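Local coordinates for NimC/NimA family protein (Clostridium acetobutylicum, PDB 2IG6) that binds flavin mononucleotide and is probably an oxidoreductase of the NimC/NimA family, related to pyridoxamine 5'-phosphate oxidases, at residues F26-E39 with Q71-N84. Sequence-based numbering, arbitrary orientation.
Sequences FLKECGVFYLATNE and QMIQNPKVEISGMN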
# COMPACT_ATOMS: atom_id res chain seq x y z
N PHE A 26 -3.94 2.30 -16.11
CA PHE A 26 -3.85 1.15 -15.23
C PHE A 26 -4.47 1.44 -13.85
O PHE A 26 -5.21 0.61 -13.31
CB PHE A 26 -2.42 0.62 -15.10
CG PHE A 26 -2.37 -0.73 -14.43
CD1 PHE A 26 -2.54 -1.88 -15.16
CD2 PHE A 26 -2.28 -0.82 -13.05
CE1 PHE A 26 -2.57 -3.13 -14.54
CE2 PHE A 26 -2.30 -2.06 -12.42
CZ PHE A 26 -2.45 -3.20 -13.15
N LEU A 27 -4.18 2.62 -13.29
CA LEU A 27 -4.76 2.99 -12.00
C LEU A 27 -6.28 3.09 -12.05
O LEU A 27 -6.95 2.72 -11.10
CB LEU A 27 -4.15 4.30 -11.47
CG LEU A 27 -2.69 4.14 -10.99
CD1 LEU A 27 -2.05 5.47 -10.63
CD2 LEU A 27 -2.60 3.18 -9.81
N LYS A 28 -6.82 3.59 -13.18
CA LYS A 28 -8.26 3.52 -13.42
C LYS A 28 -8.80 2.09 -13.44
O LYS A 28 -9.87 1.84 -12.90
CB LYS A 28 -8.62 4.29 -14.71
CG LYS A 28 -8.51 5.77 -14.51
CD LYS A 28 -8.96 6.53 -15.73
CE LYS A 28 -8.99 8.01 -15.46
NZ LYS A 28 -9.89 8.66 -16.42
N GLU A 29 -8.06 1.14 -14.01
CA GLU A 29 -8.45 -0.27 -13.99
C GLU A 29 -8.47 -0.82 -12.57
O GLU A 29 -9.32 -1.65 -12.24
CB GLU A 29 -7.50 -1.14 -14.82
CG GLU A 29 -7.52 -0.91 -16.31
CD GLU A 29 -6.43 -1.70 -17.06
OE1 GLU A 29 -5.98 -2.75 -16.54
OE2 GLU A 29 -6.02 -1.26 -18.17
N CYS A 30 -7.52 -0.38 -11.74
CA CYS A 30 -7.42 -0.84 -10.36
C CYS A 30 -8.60 -0.31 -9.56
O CYS A 30 -9.15 -1.03 -8.73
CB CYS A 30 -6.11 -0.38 -9.72
SG CYS A 30 -4.69 -1.16 -10.42
N GLY A 31 -8.98 0.94 -9.81
CA GLY A 31 -10.00 1.63 -9.05
C GLY A 31 -9.39 2.15 -7.77
O GLY A 31 -8.93 3.29 -7.71
N VAL A 32 -9.39 1.32 -6.75
CA VAL A 32 -8.71 1.68 -5.52
C VAL A 32 -7.24 1.32 -5.67
O VAL A 32 -6.88 0.30 -6.29
CB VAL A 32 -9.35 1.03 -4.26
CG1 VAL A 32 -9.19 -0.49 -4.25
CG2 VAL A 32 -8.76 1.64 -3.01
N PHE A 33 -6.38 2.18 -5.16
CA PHE A 33 -4.97 1.90 -5.12
C PHE A 33 -4.44 2.37 -3.76
O PHE A 33 -5.16 2.98 -2.97
CB PHE A 33 -4.22 2.49 -6.32
CG PHE A 33 -4.41 3.97 -6.47
CD1 PHE A 33 -5.43 4.47 -7.27
CD2 PHE A 33 -3.54 4.86 -5.84
CE1 PHE A 33 -5.60 5.86 -7.42
CE2 PHE A 33 -3.70 6.24 -5.99
CZ PHE A 33 -4.72 6.74 -6.79
N TYR A 34 -3.20 2.00 -3.47
CA TYR A 34 -2.63 2.23 -2.15
C TYR A 34 -1.42 3.15 -2.23
O TYR A 34 -0.47 2.87 -2.96
CB TYR A 34 -2.32 0.90 -1.48
CG TYR A 34 -3.62 0.18 -1.20
CD1 TYR A 34 -4.29 -0.53 -2.20
CD2 TYR A 34 -4.22 0.27 0.05
CE1 TYR A 34 -5.50 -1.14 -1.94
CE2 TYR A 34 -5.41 -0.34 0.31
CZ TYR A 34 -6.05 -1.05 -0.68
OH TYR A 34 -7.27 -1.63 -0.39
N LEU A 35 -1.48 4.23 -1.46
CA LEU A 35 -0.46 5.27 -1.46
C LEU A 35 0.40 5.14 -0.21
O LEU A 35 -0.12 5.21 0.93
CB LEU A 35 -1.11 6.64 -1.46
CG LEU A 35 -0.14 7.82 -1.29
CD1 LEU A 35 0.76 7.91 -2.48
CD2 LEU A 35 -0.92 9.12 -1.07
N ALA A 36 1.68 4.88 -0.42
CA ALA A 36 2.62 4.77 0.69
C ALA A 36 3.47 6.03 0.81
O ALA A 36 4.03 6.53 -0.17
CB ALA A 36 3.51 3.54 0.54
N THR A 37 3.54 6.54 2.04
CA THR A 37 4.39 7.65 2.44
C THR A 37 5.22 7.21 3.65
O THR A 37 5.12 6.08 4.11
CB THR A 37 3.53 8.86 2.89
OG1 THR A 37 2.62 8.42 3.91
CG2 THR A 37 2.70 9.37 1.75
N ASN A 38 6.06 8.12 4.12
CA ASN A 38 6.83 8.00 5.36
C ASN A 38 6.35 9.05 6.34
O ASN A 38 6.02 10.18 5.93
CB ASN A 38 8.32 8.33 5.10
CG ASN A 38 9.13 7.13 4.75
OD1 ASN A 38 10.22 7.24 4.21
ND2 ASN A 38 8.60 5.97 5.06
N GLU A 39 6.39 8.71 7.62
CA GLU A 39 6.33 9.65 8.73
C GLU A 39 7.58 9.37 9.54
O GLU A 39 7.61 8.50 10.43
CB GLU A 39 5.06 9.42 9.55
CG GLU A 39 4.77 10.51 10.54
CD GLU A 39 3.51 10.27 11.35
OE1 GLU A 39 2.84 9.23 11.17
OE2 GLU A 39 3.18 11.12 12.18
N GLN A 71 2.55 14.46 5.31
CA GLN A 71 3.67 13.54 5.05
C GLN A 71 4.26 13.76 3.66
O GLN A 71 5.48 13.72 3.49
CB GLN A 71 3.23 12.09 5.23
CG GLN A 71 2.99 11.76 6.71
CD GLN A 71 2.10 10.57 6.94
OE1 GLN A 71 1.88 9.75 6.04
NE2 GLN A 71 1.57 10.46 8.16
N MSE A 72 3.40 14.02 2.67
CA MSE A 72 3.87 14.20 1.28
C MSE A 72 4.59 15.52 1.09
O MSE A 72 5.47 15.64 0.23
CB MSE A 72 2.71 14.10 0.30
CG MSE A 72 2.20 12.66 0.14
SE MSE A 72 0.84 12.52 -1.23
CE MSE A 72 -0.56 13.28 -0.41
N ILE A 73 4.22 16.51 1.90
CA ILE A 73 4.92 17.81 1.92
C ILE A 73 6.28 17.65 2.58
O ILE A 73 7.28 18.14 2.06
CB ILE A 73 4.09 18.89 2.64
CG1 ILE A 73 2.74 19.10 1.94
CG2 ILE A 73 4.87 20.20 2.74
CD1 ILE A 73 2.84 19.35 0.43
N GLN A 74 6.32 16.93 3.70
CA GLN A 74 7.55 16.76 4.46
C GLN A 74 8.55 15.86 3.72
O GLN A 74 9.76 16.09 3.79
CB GLN A 74 7.22 16.24 5.88
CG GLN A 74 8.39 15.81 6.74
CD GLN A 74 9.33 16.94 7.05
OE1 GLN A 74 8.97 18.13 6.95
NE2 GLN A 74 10.55 16.59 7.46
N ASN A 75 8.05 14.86 3.00
CA ASN A 75 8.88 13.94 2.20
C ASN A 75 8.12 13.60 0.93
O ASN A 75 7.15 12.85 0.98
CB ASN A 75 9.19 12.67 2.98
CG ASN A 75 10.07 11.69 2.19
OD1 ASN A 75 10.43 11.93 1.04
ND2 ASN A 75 10.43 10.57 2.84
N PRO A 76 8.53 14.19 -0.20
CA PRO A 76 7.81 14.02 -1.45
C PRO A 76 7.91 12.63 -2.06
O PRO A 76 7.18 12.33 -3.00
CB PRO A 76 8.46 15.05 -2.37
CG PRO A 76 9.79 15.22 -1.85
CD PRO A 76 9.68 15.10 -0.37
N LYS A 77 8.79 11.78 -1.55
CA LYS A 77 8.93 10.44 -2.08
C LYS A 77 7.77 9.58 -1.64
O LYS A 77 7.49 9.44 -0.43
CB LYS A 77 10.22 9.79 -1.61
CG LYS A 77 11.45 10.41 -2.17
CD LYS A 77 12.68 9.67 -1.69
CE LYS A 77 13.93 10.31 -2.23
NZ LYS A 77 15.12 9.46 -1.95
N VAL A 78 7.13 8.96 -2.62
CA VAL A 78 6.02 8.06 -2.39
C VAL A 78 6.14 6.79 -3.23
O VAL A 78 6.95 6.72 -4.15
CB VAL A 78 4.67 8.76 -2.71
CG1 VAL A 78 4.55 10.05 -1.95
CG2 VAL A 78 4.52 9.00 -4.24
N GLU A 79 5.34 5.78 -2.90
CA GLU A 79 5.12 4.67 -3.82
C GLU A 79 3.63 4.31 -3.83
O GLU A 79 2.96 4.39 -2.80
CB GLU A 79 6.03 3.48 -3.48
CG GLU A 79 5.99 2.33 -4.50
CD GLU A 79 7.18 1.38 -4.39
OE1 GLU A 79 8.24 1.66 -5.01
OE2 GLU A 79 7.08 0.36 -3.67
N ILE A 80 3.13 3.94 -5.01
CA ILE A 80 1.76 3.48 -5.18
C ILE A 80 1.75 2.03 -5.65
O ILE A 80 2.55 1.63 -6.50
CB ILE A 80 1.02 4.37 -6.20
CG1 ILE A 80 0.71 5.74 -5.54
CG2 ILE A 80 -0.24 3.69 -6.70
CD1 ILE A 80 0.06 6.75 -6.44
N SER A 81 0.84 1.22 -5.10
CA SER A 81 0.59 -0.09 -5.65
C SER A 81 -0.91 -0.37 -5.70
O SER A 81 -1.71 0.23 -4.97
CB SER A 81 1.35 -1.17 -4.86
OG SER A 81 1.18 -2.44 -5.46
N GLY A 82 -1.30 -1.22 -6.66
CA GLY A 82 -2.67 -1.60 -6.82
C GLY A 82 -2.79 -2.77 -7.78
O GLY A 82 -1.80 -3.12 -8.44
N MSE A 83 -3.97 -3.38 -7.82
CA MSE A 83 -4.21 -4.60 -8.60
C MSE A 83 -5.55 -4.48 -9.35
O MSE A 83 -6.51 -3.94 -8.83
CB MSE A 83 -4.24 -5.82 -7.69
CG MSE A 83 -4.41 -7.14 -8.40
SE MSE A 83 -4.50 -8.62 -7.15
CE MSE A 83 -2.73 -8.43 -6.64
N ASN A 84 -5.61 -5.04 -10.55
CA ASN A 84 -6.85 -5.01 -11.33
C ASN A 84 -7.55 -6.36 -11.24
O ASN A 84 -7.09 -7.23 -10.53
CB ASN A 84 -6.60 -4.54 -12.75
CG ASN A 84 -5.82 -5.53 -13.59
OD1 ASN A 84 -5.62 -6.69 -13.23
ND2 ASN A 84 -5.37 -5.06 -14.77
O HOH W 1 -6.01 -2.22 -6.12
O HOH W 2 6.44 10.40 2.01
O HOH W 3 6.86 12.68 5.66
O HOH W 4 11.27 10.10 5.66
O HOH W 5 1.91 13.04 9.80
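Strands 33-39 and 77-83 pair antiparallel in the buried middle of the sheet, each led in by a helix that closes one end of the pair. Tyr-34 with Ser-81 and Ala-36 with Glu-79 are hydrogen-bonded pairs; the shortest of the four backbone bonds between the strands runs from Ala-36 N to Glu-79 O, 2.7 Å. On the face carrying Leu-35 and Ile-80 the packing is apolar. Ile-80 has its CG2 against Phe-33 CD2 at 3.6 Å and its CG1 against Leu-35 CD1, while Leu-27 CD2 packs on the same Ile-80 CG2 from helix 13-30. With CG anti to the backbone N (chi1 173°), Leu-35 sends CD2 to meet the selenium of selenomethionine Met-72 tip to tip at 3.8 Å.

At the helix 67-74 end, Thr-37 OG1 donates to Gln-71 OE1 (2.6 Å) in the plane of the amide carbonyl. Arg-46, an FMN-binding residue, bonds to both oxygens, consistent with the pair holding its guanidinium group in place. A water donates to the backbone carbonyls of both Asn-38 and Gln-71. At the other end, Asn-84 ND2 reaches Glu-29 OE1 at 3.0 Å with amide and carboxylate nearly coplanar, and Gln-88 also binds that nitrogen. Cys-30 SG lies 3.5 Å from Met-83 N, close over the backbone beside Gly-82.

The opposite face, with Tyr-34, Ala-36, Glu-79 and Ser-81, turns to the second subunit: the Tyr-34 rings of the two chains stack, and the Glu-79 carboxylate makes a salt bridge to Arg-91 and a hydrogen bond to Thr-93 of its own chain, and a second salt bridge to Arg-44 of the second subunit. Such a strand pair, with cofactor-site residues at its margins and a dimer interface on one face, fits the FMN-binding split barrel of the pyridoxamine 5'-phosphate oxidase family.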